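Local coordinates for parahox neighbor (Phaeodactylum tricornutum CCAP 1055/1, PDB 5Z5M), which probably catalyses the last two steps from 5-hydroxyisourate to (S)-allantoin, joining a hydrolase and a decarboxylase in one chain, at residues I49-N61 / H163-T176. Numbering follows the deposited sequence.
Sequences ISQLAAAMKAIVN and HKIAWMRLLSKIDT
K57 lies across the imidazole of H163 at one end of this helix pair, and its chain is worth following outward. K57 CB comes only within 4.2 Å of H163 ND1. With K57 CG anti to the backbone N (chi1 -176°), that carbon sits over the middle of the H163 ring, 3.6 Å from the centroid, a CH-pi contact over the face. CD passes on toward H163 CG, K57 CE meets H163 CD2 at 3.7 Å, and the ammonium extends beyond the ring. The ring is also held at its nitrogens: H163 NE2 donates to N61 OD1 over 3.2 Å, a bent bond (147°) that reaches the oxygen from above the carbonyl plane, and ND1 bonds Y26 OH. Two hydrogen bonds and the K57 chain over one face together limit how the ring can turn, while V60 CG1 packs obliquely against CE1.

One stage along, A53 has little bulk, which lets W167 come close: A53 CB lies 3.5 Å from W167 CE3. The indole rim continues to I49, whose CG2 touches W167 CH2, while W167 NE1 bonds the carbonyl of D276, in the other half of the chain. At the far end I49 CD1 packs among L171 CD2 (3.8 Å), I174 CG2 and T176 CG2. On the buried flank L52 CD2 meets I174 CD1 at 3.7 Å and also L170 CD2, and L22 of helix 15-22 closes over L52 and L170.

The axes pass 10.5 Å apart and run in broadly opposite directions, at 142°. This is helix-on-helix packing within the all-helical OHCU decarboxylase domain, at the end of its last long helix, where W167 and S50, the latter bonded to N277 and D279, tie it to the transthyretin-like HIU hydrolase domain.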
ATOM      1  N   ILE A  49      -0.234 -26.934  19.869  1.00 15.74           N
ATOM      2  CA  ILE A  49       1.209 -26.777  19.972  1.00 10.00           C
ATOM      3  C   ILE A  49       1.547 -25.297  20.191  1.00  6.98           C
ATOM      4  O   ILE A  49       2.517 -24.972  20.882  1.00 11.29           O
ATOM      5  CB  ILE A  49       1.938 -27.346  18.730  1.00 13.60           C
ATOM      6  CG1 ILE A  49       3.454 -27.367  18.961  1.00 22.35           C
ATOM      7  CG2 ILE A  49       1.571 -26.579  17.474  1.00 17.25           C
ATOM      8  CD1 ILE A  49       4.232 -28.026  17.849  1.00 24.77           C
ATOM      9  N   SER A  50       0.717 -24.405  19.655  1.00  8.09           N
ATOM     10  CA  SER A  50       0.880 -22.970  19.893  1.00 10.97           C
ATOM     11  C   SER A  50       0.800 -22.641  21.376  1.00  9.21           C
ATOM     12  O   SER A  50       1.640 -21.919  21.914  1.00  6.61           O
ATOM     13  CB  SER A  50      -0.180 -22.165  19.142  1.00 12.76           C
ATOM     14  OG  SER A  50       0.027 -22.222  17.748  1.00 17.70           O
ATOM     15  N   GLN A  51      -0.228 -23.173  22.033  1.00  9.97           N
ATOM     16  CA  GLN A  51      -0.427 -22.929  23.455  1.00  9.71           C
ATOM     17  C   GLN A  51       0.699 -23.529  24.293  1.00  6.89           C
ATOM     18  O   GLN A  51       1.100 -22.960  25.309  1.00  6.57           O
ATOM     19  CB  GLN A  51      -1.781 -23.486  23.898  1.00 11.36           C
ATOM     20  CG  GLN A  51      -2.965 -22.700  23.349  1.00 15.25           C
ATOM     21  CD  GLN A  51      -4.293 -23.389  23.594  1.00 20.11           C
ATOM     22  OE1 GLN A  51      -4.338 -24.551  23.987  1.00 15.23           O
ATOM     23  NE2 GLN A  51      -5.382 -22.672  23.355  1.00 25.89           N
ATOM     24  N   LEU A  52       1.200 -24.680  23.862  1.00  6.62           N
ATOM     25  CA  LEU A  52       2.300 -25.332  24.557  1.00  8.64           C
ATOM     26  C   LEU A  52       3.556 -24.463  24.482  1.00  9.71           C
ATOM     27  O   LEU A  52       4.237 -24.246  25.486  1.00  8.02           O
ATOM     28  CB  LEU A  52       2.558 -26.722  23.962  1.00  6.80           C
ATOM     29  CG  LEU A  52       3.811 -27.434  24.478  1.00  7.51           C
ATOM     30  CD1 LEU A  52       3.758 -27.581  26.001  1.00 13.94           C
ATOM     31  CD2 LEU A  52       3.969 -28.781  23.796  1.00 13.99           C
ATOM     32  N   ALA A  53       3.839 -23.948  23.291  1.00  9.52           N
ATOM     33  CA  ALA A  53       4.978 -23.059  23.088  1.00 11.50           C
ATOM     34  C   ALA A  53       4.833 -21.783  23.912  1.00  9.80           C
ATOM     35  O   ALA A  53       5.802 -21.312  24.509  1.00  9.17           O
ATOM     36  CB  ALA A  53       5.130 -22.715  21.610  1.00  7.62           C
ATOM     37  N   ALA A  54       3.616 -21.241  23.940  1.00 10.28           N
ATOM     38  CA  ALA A  54       3.319 -20.012  24.670  1.00  7.75           C
ATOM     39  C   ALA A  54       3.523 -20.199  26.166  1.00  7.44           C
ATOM     40  O   ALA A  54       4.017 -19.305  26.851  1.00 13.34           O
ATOM     41  CB  ALA A  54       1.885 -19.561  24.391  1.00  8.19           C
ATOM     42  N   ALA A  55       3.109 -21.362  26.660  1.00 10.14           N
ATOM     43  CA  ALA A  55       3.232 -21.702  28.070  1.00  9.83           C
ATOM     44  C   ALA A  55       4.700 -21.771  28.506  1.00 11.59           C
ATOM     45  O   ALA A  55       5.066 -21.256  29.561  1.00 13.63           O
ATOM     46  CB  ALA A  55       2.532 -23.017  28.351  1.00  8.57           C
ATOM     47  N   MET A  56       5.537 -22.412  27.695  1.00 11.99           N
ATOM     48  CA  MET A  56       6.955 -22.535  28.022  1.00 13.19           C
ATOM     49  C   MET A  56       7.660 -21.192  27.884  1.00 15.00           C
ATOM     50  O   MET A  56       8.521 -20.852  28.698  1.00 13.27           O
ATOM     51  CB  MET A  56       7.623 -23.591  27.135  1.00 14.15           C
ATOM     52  CG  MET A  56       7.004 -24.978  27.305  1.00 15.73           C
ATOM     53  SD  MET A  56       7.803 -26.282  26.349  1.00 23.99           S
ATOM     54  CE  MET A  56       9.382 -26.371  27.185  1.00 19.38           C
ATOM     55  N   LYS A  57       7.278 -20.429  26.863  1.00 13.48           N
ATOM     56  CA  LYS A  57       7.817 -19.088  26.654  1.00 11.17           C
ATOM     57  C   LYS A  57       7.531 -18.198  27.861  1.00 12.65           C
ATOM     58  O   LYS A  57       8.398 -17.444  28.307  1.00 12.70           O
ATOM     59  CB  LYS A  57       7.229 -18.460  25.385  1.00 10.77           C
ATOM     60  CG  LYS A  57       7.807 -17.096  25.033  1.00 17.92           C
ATOM     61  CD  LYS A  57       7.205 -16.561  23.734  1.00 19.92           C
ATOM     62  CE  LYS A  57       7.790 -15.205  23.372  1.00 36.09           C
ATOM     63  NZ  LYS A  57       7.282 -14.706  22.061  1.00 40.31           N
ATOM     64  N   ALA A  58       6.310 -18.289  28.381  1.00  9.63           N
ATOM     65  CA  ALA A  58       5.902 -17.501  29.543  1.00 15.99           C
ATOM     66  C   ALA A  58       6.759 -17.817  30.767  1.00 15.01           C
ATOM     67  O   ALA A  58       7.167 -16.914  31.497  1.00 12.15           O
ATOM     68  CB  ALA A  58       4.436 -17.741  29.857  1.00 17.03           C
ATOM     69  N   ILE A  59       7.024 -19.103  30.983  1.00 13.36           N
ATOM     70  CA  ILE A  59       7.884 -19.543  32.081  1.00  9.14           C
ATOM     71  C   ILE A  59       9.276 -18.923  31.968  1.00 12.48           C
ATOM     72  O   ILE A  59       9.828 -18.412  32.945  1.00 15.54           O
ATOM     73  CB  ILE A  59       7.997 -21.082  32.119  1.00  9.35           C
ATOM     74  CG1 ILE A  59       6.650 -21.683  32.527  1.00 16.98           C
ATOM     75  CG2 ILE A  59       9.103 -21.529  33.087  1.00 11.19           C
ATOM     76  CD1 ILE A  59       6.603 -23.195  32.475  1.00 17.21           C
ATOM     77  N   VAL A  60       9.829 -18.939  30.763  1.00  7.22           N
ATOM     78  CA  VAL A  60      11.135 -18.331  30.539  1.00 10.29           C
ATOM     79  C   VAL A  60      11.090 -16.823  30.776  1.00 13.51           C
ATOM     80  O   VAL A  60      11.929 -16.268  31.492  1.00 12.83           O
ATOM     81  CB  VAL A  60      11.653 -18.611  29.115  1.00 11.16           C
ATOM     82  CG1 VAL A  60      12.908 -17.789  28.834  1.00 11.28           C
ATOM     83  CG2 VAL A  60      11.938 -20.107  28.939  1.00  8.96           C
ATOM     84  N   ASN A  61      10.100 -16.163  30.186  1.00 16.33           N
ATOM     85  CA  ASN A  61      10.002 -14.710  30.261  1.00 18.11           C
ATOM     86  C   ASN A  61       9.827 -14.200  31.688  1.00 17.14           C
ATOM     87  O   ASN A  61      10.248 -13.089  32.014  1.00 19.19           O
ATOM     88  CB  ASN A  61       8.854 -14.206  29.383  1.00 23.59           C
ATOM     89  CG  ASN A  61       9.231 -14.140  27.912  1.00 19.60           C
ATOM     90  OD1 ASN A  61      10.411 -14.200  27.555  1.00 29.81           O
ATOM     91  ND2 ASN A  61       8.230 -14.016  27.051  1.00 37.74           N
ATOM     92  N   HIS A 163      13.620 -18.372  21.587  1.00  7.36           N
ATOM     93  CA  HIS A 163      12.219 -18.782  21.541  1.00  7.33           C
ATOM     94  C   HIS A 163      11.886 -19.331  20.167  1.00  7.42           C
ATOM     95  O   HIS A 163      11.087 -20.252  20.042  1.00 10.50           O
ATOM     96  CB  HIS A 163      11.276 -17.622  21.871  1.00  6.86           C
ATOM     97  CG  HIS A 163      11.332 -17.188  23.303  1.00 13.27           C
ATOM     98  ND1 HIS A 163      11.270 -18.076  24.352  1.00 15.24           N
ATOM     99  CD2 HIS A 163      11.428 -15.956  23.855  1.00 13.50           C
ATOM    100  CE1 HIS A 163      11.335 -17.412  25.494  1.00 18.03           C
ATOM    101  NE2 HIS A 163      11.426 -16.122  25.218  1.00 17.36           N
ATOM    102  N   LYS A 164      12.497 -18.753  19.134  1.00  6.38           N
ATOM    103  CA  LYS A 164      12.261 -19.215  17.775  1.00  7.35           C
ATOM    104  C   LYS A 164      12.847 -20.609  17.595  1.00  7.70           C
ATOM    105  O   LYS A 164      12.285 -21.435  16.891  1.00  9.64           O
ATOM    106  CB  LYS A 164      12.866 -18.246  16.757  1.00 10.49           C
ATOM    107  CG  LYS A 164      12.094 -16.951  16.594  1.00 14.07           C
ATOM    108  CD  LYS A 164      12.968 -15.863  15.980  1.00 24.83           C
ATOM    109  CE  LYS A 164      13.326 -16.179  14.540  1.00 22.15           C
ATOM    110  NZ  LYS A 164      14.037 -15.045  13.878  1.00 21.84           N
ATOM    111  N   ILE A 165      13.985 -20.857  18.234  1.00 10.11           N
ATOM    112  CA  ILE A 165      14.626 -22.165  18.178  1.00 14.34           C
ATOM    113  C   ILE A 165      13.802 -23.196  18.949  1.00  7.16           C
ATOM    114  O   ILE A 165      13.660 -24.341  18.518  1.00 12.64           O
ATOM    115  CB  ILE A 165      16.067 -22.092  18.728  1.00 13.06           C
ATOM    116  CG1 ILE A 165      16.946 -21.325  17.743  1.00 20.23           C
ATOM    117  CG2 ILE A 165      16.630 -23.484  18.966  1.00 18.42           C
ATOM    118  CD1 ILE A 165      18.261 -20.869  18.310  1.00 27.01           C
ATOM    119  N   ALA A 166      13.226 -22.772  20.068  1.00 10.31           N
ATOM    120  CA  ALA A 166      12.368 -23.637  20.862  1.00  9.17           C
ATOM    121  C   ALA A 166      11.165 -24.085  20.035  1.00 12.46           C
ATOM    122  O   ALA A 166      10.781 -25.252  20.061  1.00  7.23           O
ATOM    123  CB  ALA A 166      11.915 -22.924  22.123  1.00 10.55           C
ATOM    124  N   TRP A 167      10.593 -23.141  19.295  1.00  6.29           N
ATOM    125  CA  TRP A 167       9.453 -23.409  18.425  1.00  7.32           C
ATOM    126  C   TRP A 167       9.828 -24.423  17.345  1.00  8.74           C
ATOM    127  O   TRP A 167       9.061 -25.343  17.064  1.00 10.85           O
ATOM    128  CB  TRP A 167       8.962 -22.101  17.803  1.00  5.35           C
ATOM    129  CG  TRP A 167       7.829 -22.233  16.829  1.00  9.74           C
ATOM    130  CD1 TRP A 167       7.842 -21.878  15.516  1.00  7.00           C
ATOM    131  CD2 TRP A 167       6.512 -22.735  17.098  1.00  9.24           C
ATOM    132  NE1 TRP A 167       6.618 -22.133  14.938  1.00  5.45           N
ATOM    133  CE2 TRP A 167       5.780 -22.653  15.894  1.00  6.33           C
ATOM    134  CE3 TRP A 167       5.880 -23.242  18.237  1.00  9.95           C
ATOM    135  CZ2 TRP A 167       4.457 -23.067  15.795  1.00 13.30           C
ATOM    136  CZ3 TRP A 167       4.554 -23.644  18.138  1.00  7.68           C
ATOM    137  CH2 TRP A 167       3.861 -23.556  16.927  1.00 16.42           C
ATOM    138  N   MET A 168      11.019 -24.264  16.762  1.00  7.94           N
ATOM    139  CA  MET A 168      11.496 -25.197  15.742  1.00 15.18           C
ATOM    140  C   MET A 168      11.670 -26.605  16.300  1.00  8.39           C
ATOM    141  O   MET A 168      11.374 -27.586  15.625  1.00 13.63           O
ATOM    142  CB  MET A 168      12.819 -24.711  15.137  1.00  9.94           C
ATOM    143  CG  MET A 168      12.687 -23.446  14.318  1.00 24.85           C
ATOM    144  SD  MET A 168      14.279 -22.888  13.681  1.00 31.61           S
ATOM    145  CE  MET A 168      13.804 -21.331  12.933  1.00 27.68           C
ATOM    146  N   ARG A 169      12.145 -26.705  17.534  1.00 10.60           N
ATOM    147  CA  ARG A 169      12.355 -28.014  18.140  1.00 13.37           C
ATOM    148  C   ARG A 169      11.034 -28.694  18.493  1.00 12.22           C
ATOM    149  O   ARG A 169      10.888 -29.906  18.319  1.00 13.69           O
ATOM    150  CB  ARG A 169      13.233 -27.889  19.380  1.00 16.16           C
ATOM    151  CG  ARG A 169      14.682 -27.583  19.060  1.00 16.73           C
ATOM    152  CD  ARG A 169      15.451 -27.250  20.324  1.00 22.74           C
ATOM    153  NE  ARG A 169      16.869 -27.044  20.057  1.00 25.18           N
ATOM    154  CZ  ARG A 169      17.718 -26.510  20.925  1.00 36.41           C
ATOM    155  NH1 ARG A 169      17.293 -26.123  22.122  1.00 29.15           N
ATOM    156  NH2 ARG A 169      18.992 -26.361  20.595  1.00 19.85           N
ATOM    157  N   LEU A 170      10.080 -27.911  18.989  1.00 11.80           N
ATOM    158  CA  LEU A 170       8.744 -28.422  19.300  1.00 10.90           C
ATOM    159  C   LEU A 170       8.073 -28.978  18.048  1.00 17.91           C
ATOM    160  O   LEU A 170       7.441 -30.032  18.090  1.00 15.00           O
ATOM    161  CB  LEU A 170       7.867 -27.324  19.915  1.00  9.94           C
ATOM    162  CG  LEU A 170       8.077 -26.988  21.393  1.00 20.47           C
ATOM    163  CD1 LEU A 170       7.355 -25.695  21.750  1.00 19.94           C
ATOM    164  CD2 LEU A 170       7.594 -28.136  22.283  1.00 18.15           C
ATOM    165  N   LEU A 171       8.212 -28.258  16.937  1.00 14.04           N
ATOM    166  CA  LEU A 171       7.603 -28.666  15.668  1.00 12.67           C
ATOM    167  C   LEU A 171       8.179 -29.988  15.154  1.00 20.41           C
ATOM    168  O   LEU A 171       7.472 -30.782  14.526  1.00 17.22           O
ATOM    169  CB  LEU A 171       7.787 -27.578  14.607  1.00 14.58           C
ATOM    170  CG  LEU A 171       6.842 -26.374  14.673  1.00 17.62           C
ATOM    171  CD1 LEU A 171       7.231 -25.344  13.630  1.00 13.51           C
ATOM    172  CD2 LEU A 171       5.401 -26.805  14.472  1.00 13.85           C
ATOM    173  N   SER A 172       9.461 -30.222  15.416  1.00 19.61           N
ATOM    174  CA  SER A 172      10.126 -31.412  14.893  1.00 19.44           C
ATOM    175  C   SER A 172       9.864 -32.640  15.762  1.00 25.41           C
ATOM    176  O   SER A 172       9.952 -33.773  15.288  1.00 28.57           O
ATOM    177  CB  SER A 172      11.633 -31.173  14.755  1.00 20.70           C
ATOM    178  OG  SER A 172      12.257 -31.059  16.020  1.00 35.59           O
ATOM    179  N   LYS A 173       9.518 -32.416  17.025  1.00 18.24           N
ATOM    180  CA  LYS A 173       9.268 -33.521  17.946  1.00 22.37           C
ATOM    181  C   LYS A 173       7.795 -33.904  18.027  1.00 22.22           C
ATOM    182  O   LYS A 173       7.459 -35.019  18.428  1.00 22.35           O
ATOM    183  CB  LYS A 173       9.772 -33.173  19.348  1.00 22.96           C
ATOM    184  CG  LYS A 173      11.276 -33.078  19.459  1.00 22.01           C
ATOM    185  CD  LYS A 173      11.681 -32.607  20.844  1.00 28.94           C
ATOM    186  CE  LYS A 173      11.036 -33.465  21.918  1.00 32.16           C
ATOM    187  NZ  LYS A 173      11.334 -34.913  21.751  1.00 27.14           N
ATOM    188  N   ILE A 174       6.920 -32.980  17.644  1.00 16.38           N
ATOM    189  CA  ILE A 174       5.483 -33.184  17.797  1.00 20.75           C
ATOM    190  C   ILE A 174       4.784 -33.392  16.453  1.00 22.95           C
ATOM    191  O   ILE A 174       5.052 -32.682  15.487  1.00 19.66           O
ATOM    192  CB  ILE A 174       4.843 -31.991  18.545  1.00 17.00           C
ATOM    193  CG1 ILE A 174       5.177 -32.072  20.039  1.00 22.93           C
ATOM    194  CG2 ILE A 174       3.332 -31.955  18.334  1.00 22.20           C
ATOM    195  CD1 ILE A 174       4.724 -30.869  20.841  1.00 29.92           C
ATOM    196  N   ASP A 175       3.899 -34.384  16.402  1.00 20.18           N
ATOM    197  CA  ASP A 175       3.100 -34.662  15.210  1.00 21.94           C
ATOM    198  C   ASP A 175       1.977 -33.632  15.082  1.00 15.32           C
ATOM    199  O   ASP A 175       1.020 -33.648  15.850  1.00 21.68           O
ATOM    200  CB  ASP A 175       2.535 -36.088  15.276  1.00 27.08           C
ATOM    201  CG  ASP A 175       1.595 -36.412  14.124  1.00 27.76           C
ATOM    202  OD1 ASP A 175       1.577 -35.680  13.114  1.00 33.25           O
ATOM    203  OD2 ASP A 175       0.875 -37.424  14.230  1.00 28.10           O
ATOM    204  N   THR A 176       2.099 -32.737  14.107  1.00 19.03           N
ATOM    205  CA  THR A 176       1.135 -31.651  13.956  1.00 15.33           C
ATOM    206  C   THR A 176       0.127 -31.926  12.844  1.00 17.52           C
ATOM    207  O   THR A 176      -0.512 -31.006  12.344  1.00 15.07           O
ATOM    208  CB  THR A 176       1.839 -30.304  13.666  1.00 17.39           C
ATOM    209  OG1 THR A 176       2.635 -30.416  12.480  1.00 17.89           O
ATOM    210  CG2 THR A 176       2.737 -29.901  14.835  1.00 20.29           C
TER